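Local coordinates for protein BIFUNCTIONAL PROTEIN Proline utilization A (PutA) (Corynebacterium freiburgense, PDB 5UX5) that probably oxidises proline to glutamate in two steps, using an FAD-dependent proline dehydrogenase domain and an NAD-dependent aldehyde dehydrogenase domain, at residues A[250-264]-A[284-298]. Sequence-based numbering, arbitrary orientation.
Sequences LMEEEFLGLEAGIVL and RRAAAGGAKIKIRLV. With FAD (flavin-adenine dinucleotide), chain E.
Arg285 slides its extended side chain between Leu250 and Leu256, with Leu250 CD1 over one face of the guanidinium and the carbonyl O of Leu256 over the opposite face. CG lies anti to the backbone N (chi1 -160°), which sends the chain from the end of helix 271-287 into the loop after helix 239-251. There NE and NH1 share Leu250 O in the guanidinium plane, each at 3.0 Å, while NH1 and NH2 converge end-on on Leu258 O, 3.0 Å from NH1. NH2 also donates, at a bent angle and from above the carbonyl plane, to Ala291 O. A guanidinium suits this place because its N-H groups, spread in one plane, satisfy several carbonyls. Met251, its chain bent, lays SD against Arg285 CG at 3.4 Å. Gly289, with positive phi, closes the helix in a Schellman motif; Gly290, lacking a side chain, lets its CA lie beside Leu256 O, which accepts a 3.1 Å bond from Ala291 N.

Parallel strands 260-264 and 293-298 pair through bonds alternating in direction, such as Ile262 N to Lys294 O and Arg296 N to Ile262 O. Branched Ile262, Ile295 and Leu264 form an apolar layer against helices 239-251 and 271-287, whereas Val263 and Arg296 face the barrel interior. Arg296 NH1 makes a weak hydrogen bond to FAD N5 (3.1 Å), its guanidinium positioned by an NE salt bridge to Glu376; Val298 CG1 packs against the flavin. This is a beta-alpha-beta unit of the proline dehydrogenase TIM barrel, its C-terminal strand ends lining the flavin site.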
loop_
_atom_site.group_PDB
_atom_site.type_symbol
_atom_site.label_atom_id
_atom_site.label_comp_id
_atom_site.label_asym_id
_atom_site.label_seq_id
_atom_site.Cartn_x
_atom_site.Cartn_y
_atom_site.Cartn_z
ATOM N N LEU A 250 16.646 19.421 23.156
ATOM C CA LEU A 250 17.925 19.926 23.620
ATOM C C LEU A 250 17.901 21.413 23.984
ATOM O O LEU A 250 18.921 21.926 24.459
ATOM C CB LEU A 250 18.998 19.662 22.558
ATOM C CG LEU A 250 19.421 18.203 22.407
ATOM C CD1 LEU A 250 20.671 18.077 21.547
ATOM C CD2 LEU A 250 19.652 17.596 23.788
ATOM N N MET A 251 16.795 22.127 23.755
ATOM C CA MET A 251 16.687 23.516 24.187
ATOM C C MET A 251 15.897 23.661 25.483
ATOM O O MET A 251 15.881 24.748 26.060
ATOM C CB MET A 251 16.033 24.388 23.095
ATOM C CG MET A 251 16.885 24.580 21.847
ATOM S SD MET A 251 18.532 25.225 22.182
ATOM C CE MET A 251 18.157 26.872 22.772
ATOM N N GLU A 252 15.261 22.595 25.961
ATOM C CA GLU A 252 14.570 22.641 27.241
ATOM C C GLU A 252 15.561 22.951 28.355
ATOM O O GLU A 252 16.714 22.518 28.310
ATOM C CB GLU A 252 13.867 21.311 27.491
ATOM C CG GLU A 252 12.726 21.111 26.576
ATOM C CD GLU A 252 12.073 19.754 26.715
ATOM O OE1 GLU A 252 12.316 19.052 27.728
ATOM O OE2 GLU A 252 11.317 19.391 25.783
ATOM N N GLU A 253 15.121 23.742 29.340
ATOM C CA GLU A 253 16.041 24.180 30.392
ATOM C C GLU A 253 16.776 23.001 31.004
ATOM O O GLU A 253 17.998 23.028 31.173
ATOM C CB GLU A 253 15.266 24.935 31.468
ATOM C CG GLU A 253 16.027 25.956 32.252
ATOM C CD GLU A 253 15.241 26.332 33.494
ATOM O OE1 GLU A 253 15.711 27.167 34.306
ATOM O OE2 GLU A 253 14.135 25.766 33.653
ATOM N N GLU A 254 16.056 21.916 31.225
ATOM C CA GLU A 254 16.616 20.740 31.864
ATOM C C GLU A 254 17.817 20.200 31.091
ATOM O O GLU A 254 18.814 19.787 31.689
ATOM C CB GLU A 254 15.500 19.705 31.968
ATOM C CG GLU A 254 15.829 18.404 32.588
ATOM C CD GLU A 254 14.620 17.484 32.572
ATOM O OE1 GLU A 254 13.679 17.717 31.762
ATOM O OE2 GLU A 254 14.585 16.562 33.418
ATOM N N PHE A 255 17.759 20.225 29.759
ATOM C CA PHE A 255 18.747 19.545 28.932
ATOM C C PHE A 255 19.686 20.494 28.219
ATOM O O PHE A 255 20.434 20.059 27.342
ATOM C CB PHE A 255 18.053 18.650 27.908
ATOM C CG PHE A 255 17.139 17.630 28.519
ATOM C CD1 PHE A 255 17.639 16.640 29.355
ATOM C CD2 PHE A 255 15.776 17.658 28.252
ATOM C CE1 PHE A 255 16.789 15.696 29.931
ATOM C CE2 PHE A 255 14.918 16.708 28.807
ATOM C CZ PHE A 255 15.429 15.729 29.652
ATOM N N LEU A 256 19.698 21.769 28.595
ATOM C CA LEU A 256 20.426 22.751 27.803
ATOM C C LEU A 256 21.923 22.463 27.770
ATOM O O LEU A 256 22.590 22.784 26.780
ATOM C CB LEU A 256 20.182 24.153 28.354
ATOM C CG LEU A 256 20.582 25.249 27.346
ATOM C CD1 LEU A 256 19.954 25.008 25.947
ATOM C CD2 LEU A 256 20.353 26.678 27.838
ATOM N N GLY A 257 22.463 21.817 28.804
ATOM C CA GLY A 257 23.895 21.567 28.820
ATOM C C GLY A 257 24.339 20.154 28.496
ATOM O O GLY A 257 25.488 19.797 28.771
ATOM N N LEU A 258 23.476 19.364 27.853
ATOM C CA LEU A 258 23.764 17.972 27.538
ATOM C C LEU A 258 24.228 17.853 26.091
ATOM O O LEU A 258 23.502 18.228 25.161
ATOM C CB LEU A 258 22.535 17.096 27.760
ATOM C CG LEU A 258 22.711 15.601 27.484
ATOM C CD1 LEU A 258 23.817 15.034 28.359
ATOM C CD2 LEU A 258 21.391 14.858 27.700
ATOM N N GLU A 259 25.420 17.305 25.910
ATOM C CA GLU A 259 25.956 16.998 24.591
ATOM C C GLU A 259 25.300 15.721 24.078
ATOM O O GLU A 259 25.434 14.661 24.695
ATOM C CB GLU A 259 27.472 16.839 24.686
ATOM C CG GLU A 259 28.266 17.349 23.525
ATOM C CD GLU A 259 29.717 17.621 23.893
ATOM O OE1 GLU A 259 30.580 16.759 23.609
ATOM O OE2 GLU A 259 29.992 18.693 24.479
ATOM N N ALA A 260 24.591 15.825 22.954
ATOM C CA ALA A 260 23.872 14.710 22.350
ATOM C C ALA A 260 23.973 14.809 20.831
ATOM O O ALA A 260 24.412 15.815 20.282
ATOM C CB ALA A 260 22.406 14.674 22.792
ATOM N N GLY A 261 23.597 13.729 20.149
ATOM C CA GLY A 261 23.925 13.572 18.749
ATOM C C GLY A 261 22.757 13.080 17.916
ATOM O O GLY A 261 21.759 12.576 18.422
ATOM N N ILE A 262 22.931 13.216 16.606
ATOM C CA ILE A 262 21.926 12.850 15.620
ATOM C C ILE A 262 22.659 12.477 14.344
ATOM O O ILE A 262 23.740 13.003 14.058
ATOM C CB ILE A 262 20.919 14.000 15.375
ATOM C CG1 ILE A 262 19.857 13.588 14.354
ATOM C CG2 ILE A 262 21.619 15.232 14.863
ATOM C CD1 ILE A 262 18.807 14.641 14.169
ATOM N N VAL A 263 22.047 11.568 13.562
ATOM C CA VAL A 263 22.616 11.038 12.317
ATOM C C VAL A 263 22.073 11.820 11.127
ATOM O O VAL A 263 20.887 12.158 11.082
ATOM C CB VAL A 263 22.286 9.539 12.157
ATOM C CG1 VAL A 263 22.610 9.073 10.779
ATOM C CG2 VAL A 263 23.069 8.703 13.140
ATOM N N LEU A 264 22.936 12.123 10.167
ATOM C CA LEU A 264 22.488 12.525 8.835
ATOM C C LEU A 264 22.994 11.520 7.809
ATOM O O LEU A 264 24.157 11.102 7.855
ATOM C CB LEU A 264 22.945 13.938 8.460
ATOM C CG LEU A 264 22.226 15.031 9.251
ATOM C CD1 LEU A 264 22.651 16.460 8.806
ATOM C CD2 LEU A 264 20.727 14.827 9.161
ATOM N N ARG A 284 22.756 28.961 17.706
ATOM C CA ARG A 284 21.690 29.479 18.543
ATOM C C ARG A 284 21.760 28.865 19.945
ATOM O O ARG A 284 21.580 29.569 20.951
ATOM C CB ARG A 284 20.359 29.208 17.831
ATOM C CG ARG A 284 19.064 29.699 18.480
ATOM C CD ARG A 284 17.837 28.928 17.898
ATOM N NE ARG A 284 16.907 28.530 18.957
ATOM C CZ ARG A 284 16.070 27.501 18.898
ATOM N NH1 ARG A 284 16.025 26.730 17.818
ATOM N NH2 ARG A 284 15.281 27.237 19.934
ATOM N N ARG A 285 22.080 27.565 20.032
ATOM C CA ARG A 285 22.138 26.899 21.333
ATOM C C ARG A 285 23.298 27.408 22.157
ATOM O O ARG A 285 23.121 27.781 23.319
ATOM C CB ARG A 285 22.261 25.387 21.168
ATOM C CG ARG A 285 21.855 24.603 22.394
ATOM C CD ARG A 285 22.233 23.160 22.244
ATOM N NE ARG A 285 21.608 22.285 23.236
ATOM C CZ ARG A 285 22.178 21.182 23.707
ATOM N NH1 ARG A 285 21.537 20.434 24.592
ATOM N NH2 ARG A 285 23.400 20.838 23.313
ATOM N N ALA A 286 24.496 27.425 21.571
ATOM C CA ALA A 286 25.663 27.938 22.280
ATOM C C ALA A 286 25.403 29.332 22.809
ATOM O O ALA A 286 25.721 29.638 23.958
ATOM C CB ALA A 286 26.880 27.954 21.362
ATOM N N ALA A 287 24.814 30.188 21.984
ATOM C CA ALA A 287 24.476 31.525 22.439
ATOM C C ALA A 287 23.575 31.490 23.668
ATOM O O ALA A 287 23.676 32.371 24.532
ATOM C CB ALA A 287 23.835 32.317 21.311
ATOM N N ALA A 288 22.669 30.510 23.766
ATOM C CA ALA A 288 21.836 30.435 24.970
ATOM C C ALA A 288 22.572 29.826 26.189
ATOM O O ALA A 288 21.943 29.608 27.234
ATOM C CB ALA A 288 20.561 29.647 24.672
ATOM N N GLY A 289 23.890 29.613 26.099
ATOM C CA GLY A 289 24.664 28.928 27.120
ATOM C C GLY A 289 24.649 27.415 27.048
ATOM O O GLY A 289 25.095 26.755 27.990
ATOM N N GLY A 290 24.184 26.841 25.951
ATOM C CA GLY A 290 24.039 25.405 25.862
ATOM C C GLY A 290 25.276 24.719 25.335
ATOM O O GLY A 290 26.215 25.366 24.875
ATOM N N ALA A 291 25.255 23.391 25.416
ATOM C CA ALA A 291 26.365 22.543 25.014
ATOM C C ALA A 291 26.314 22.235 23.518
ATOM O O ALA A 291 25.324 22.496 22.825
ATOM C CB ALA A 291 26.365 21.246 25.820
ATOM N N LYS A 292 27.412 21.659 23.031
ATOM C CA LYS A 292 27.540 21.314 21.629
ATOM C C LYS A 292 26.565 20.216 21.234
ATOM O O LYS A 292 25.945 19.573 22.078
ATOM C CB LYS A 292 28.964 20.871 21.301
ATOM C CG LYS A 292 30.023 21.897 21.592
ATOM C CD LYS A 292 31.366 21.249 21.559
ATOM C CE LYS A 292 32.402 22.048 22.298
ATOM N NZ LYS A 292 33.710 21.366 22.151
ATOM N N ILE A 293 26.377 20.067 19.923
ATOM C CA ILE A 293 25.724 18.901 19.355
ATOM C C ILE A 293 26.779 18.109 18.598
ATOM O O ILE A 293 27.901 18.576 18.388
ATOM C CB ILE A 293 24.543 19.272 18.448
ATOM C CG1 ILE A 293 25.018 20.056 17.235
ATOM C CG2 ILE A 293 23.562 20.097 19.191
ATOM C CD1 ILE A 293 23.915 20.312 16.225
ATOM N N LYS A 294 26.422 16.886 18.210
ATOM C CA LYS A 294 27.283 16.049 17.379
ATOM C C LYS A 294 26.454 15.432 16.273
ATOM O O LYS A 294 25.375 14.897 16.528
ATOM C CB LYS A 294 27.965 14.926 18.158
ATOM C CG LYS A 294 28.863 14.050 17.305
ATOM C CD LYS A 294 29.585 12.996 18.129
ATOM C CE LYS A 294 30.430 12.062 17.268
ATOM N NZ LYS A 294 30.844 10.828 17.974
ATOM N N ILE A 295 26.958 15.504 15.052
ATOM C CA ILE A 295 26.326 14.865 13.912
ATOM C C ILE A 295 27.163 13.659 13.530
ATOM O O ILE A 295 28.384 13.759 13.391
ATOM C CB ILE A 295 26.148 15.870 12.766
ATOM C CG1 ILE A 295 25.072 16.862 13.230
ATOM C CG2 ILE A 295 25.753 15.171 11.464
ATOM C CD1 ILE A 295 24.932 18.085 12.468
ATOM N N ARG A 296 26.524 12.502 13.461
ATOM C CA ARG A 296 27.156 11.322 12.887
ATOM C C ARG A 296 26.840 11.315 11.394
ATOM O O ARG A 296 25.667 11.228 11.000
ATOM C CB ARG A 296 26.663 10.033 13.548
ATOM C CG ARG A 296 27.398 8.805 13.008
ATOM C CD ARG A 296 26.674 7.496 13.240
ATOM N NE ARG A 296 26.517 7.198 14.649
ATOM C CZ ARG A 296 25.600 6.369 15.113
ATOM N NH1 ARG A 296 24.772 5.796 14.254
ATOM N NH2 ARG A 296 25.495 6.139 16.416
ATOM N N LEU A 297 27.870 11.439 10.571
ATOM C CA LEU A 297 27.718 11.393 9.127
ATOM C C LEU A 297 27.796 9.952 8.661
ATOM O O LEU A 297 28.827 9.305 8.856
ATOM C CB LEU A 297 28.822 12.194 8.455
ATOM C CG LEU A 297 28.550 13.668 8.302
ATOM C CD1 LEU A 297 29.488 14.185 7.237
ATOM C CD2 LEU A 297 27.127 13.842 7.937
ATOM N N VAL A 298 26.723 9.457 8.036
ATOM C CA VAL A 298 26.696 8.133 7.420
ATOM C C VAL A 298 26.326 8.310 5.954
ATOM O O VAL A 298 25.822 9.360 5.540
ATOM C CB VAL A 298 25.711 7.160 8.114
ATOM C CG1 VAL A 298 25.926 7.119 9.646
ATOM C CG2 VAL A 298 24.282 7.520 7.776
HETATM P PA FAD E . 31.042 2.638 0.720
HETATM O O1A FAD E . 31.233 1.402 -0.224
HETATM O O2A FAD E . 31.857 3.827 0.507
HETATM O O5B FAD E . 29.708 3.281 0.764
HETATM C C5B FAD E . 28.548 2.508 0.521
HETATM C C4B FAD E . 27.341 3.426 0.552
HETATM O O4B FAD E . 27.192 4.099 -0.664
HETATM C C3B FAD E . 26.052 2.701 0.772
HETATM O O3B FAD E . 25.761 2.372 2.084
HETATM C C2B FAD E . 25.059 3.646 0.199
HETATM O O2B FAD E . 24.600 4.541 1.146
HETATM C C1B FAD E . 25.819 4.278 -0.931
HETATM N N9A FAD E . 25.490 3.704 -2.228
HETATM C C8A FAD E . 26.008 2.537 -2.771
HETATM N N7A FAD E . 25.450 2.313 -3.977
HETATM C C5A FAD E . 24.551 3.322 -4.304
HETATM C C6A FAD E . 23.726 3.599 -5.411
HETATM N N6A FAD E . 23.633 2.740 -6.580
HETATM N N1A FAD E . 22.968 4.707 -5.390
HETATM C C2A FAD E . 22.990 5.547 -4.308
HETATM N N3A FAD E . 23.782 5.305 -3.217
HETATM C C4A FAD E . 24.564 4.219 -3.181
HETATM N N1 FAD E . 23.298 3.908 8.233
HETATM C C2 FAD E . 22.063 4.625 8.435
HETATM O O2 FAD E . 21.200 4.757 7.373
HETATM N N3 FAD E . 21.743 5.109 9.710
HETATM C C4 FAD E . 22.612 4.956 10.791
HETATM O O4 FAD E . 22.279 5.456 12.038
HETATM C C4X FAD E . 23.967 4.357 10.562
HETATM N N5 FAD E . 24.946 4.328 11.549
HETATM C C5X FAD E . 26.219 3.805 11.284
HETATM C C6 FAD E . 27.213 3.767 12.279
HETATM C C7 FAD E . 28.462 3.234 11.981
HETATM C C7M FAD E . 29.540 3.171 13.023
HETATM C C8 FAD E . 28.747 2.762 10.725
HETATM C C8M FAD E . 30.093 2.193 10.411
HETATM C C9 FAD E . 27.772 2.794 9.739
HETATM C C9A FAD E . 26.521 3.313 10.019
HETATM N N10 FAD E . 25.552 3.344 8.975
HETATM C C10 FAD E . 24.265 3.864 9.229
HETATM C "C1'" FAD E . 25.876 2.774 7.654
HETATM C "C2'" FAD E . 26.302 3.737 6.579
HETATM O "O2'" FAD E . 25.218 4.522 6.235
HETATM C "C3'" FAD E . 26.833 2.897 5.397
HETATM O "O3'" FAD E . 25.789 2.147 4.908
HETATM C "C4'" FAD E . 28.001 1.939 5.659
HETATM O "O4'" FAD E . 28.797 2.319 6.722
HETATM C "C5'" FAD E . 28.840 1.625 4.400
HETATM O "O5'" FAD E . 29.228 2.745 3.613
HETATM P P FAD E . 30.758 3.251 3.434
HETATM O O1P FAD E . 31.059 4.781 3.662
HETATM O O2P FAD E . 31.464 2.179 4.352
HETATM O O3P FAD E . 31.379 2.478 2.152
#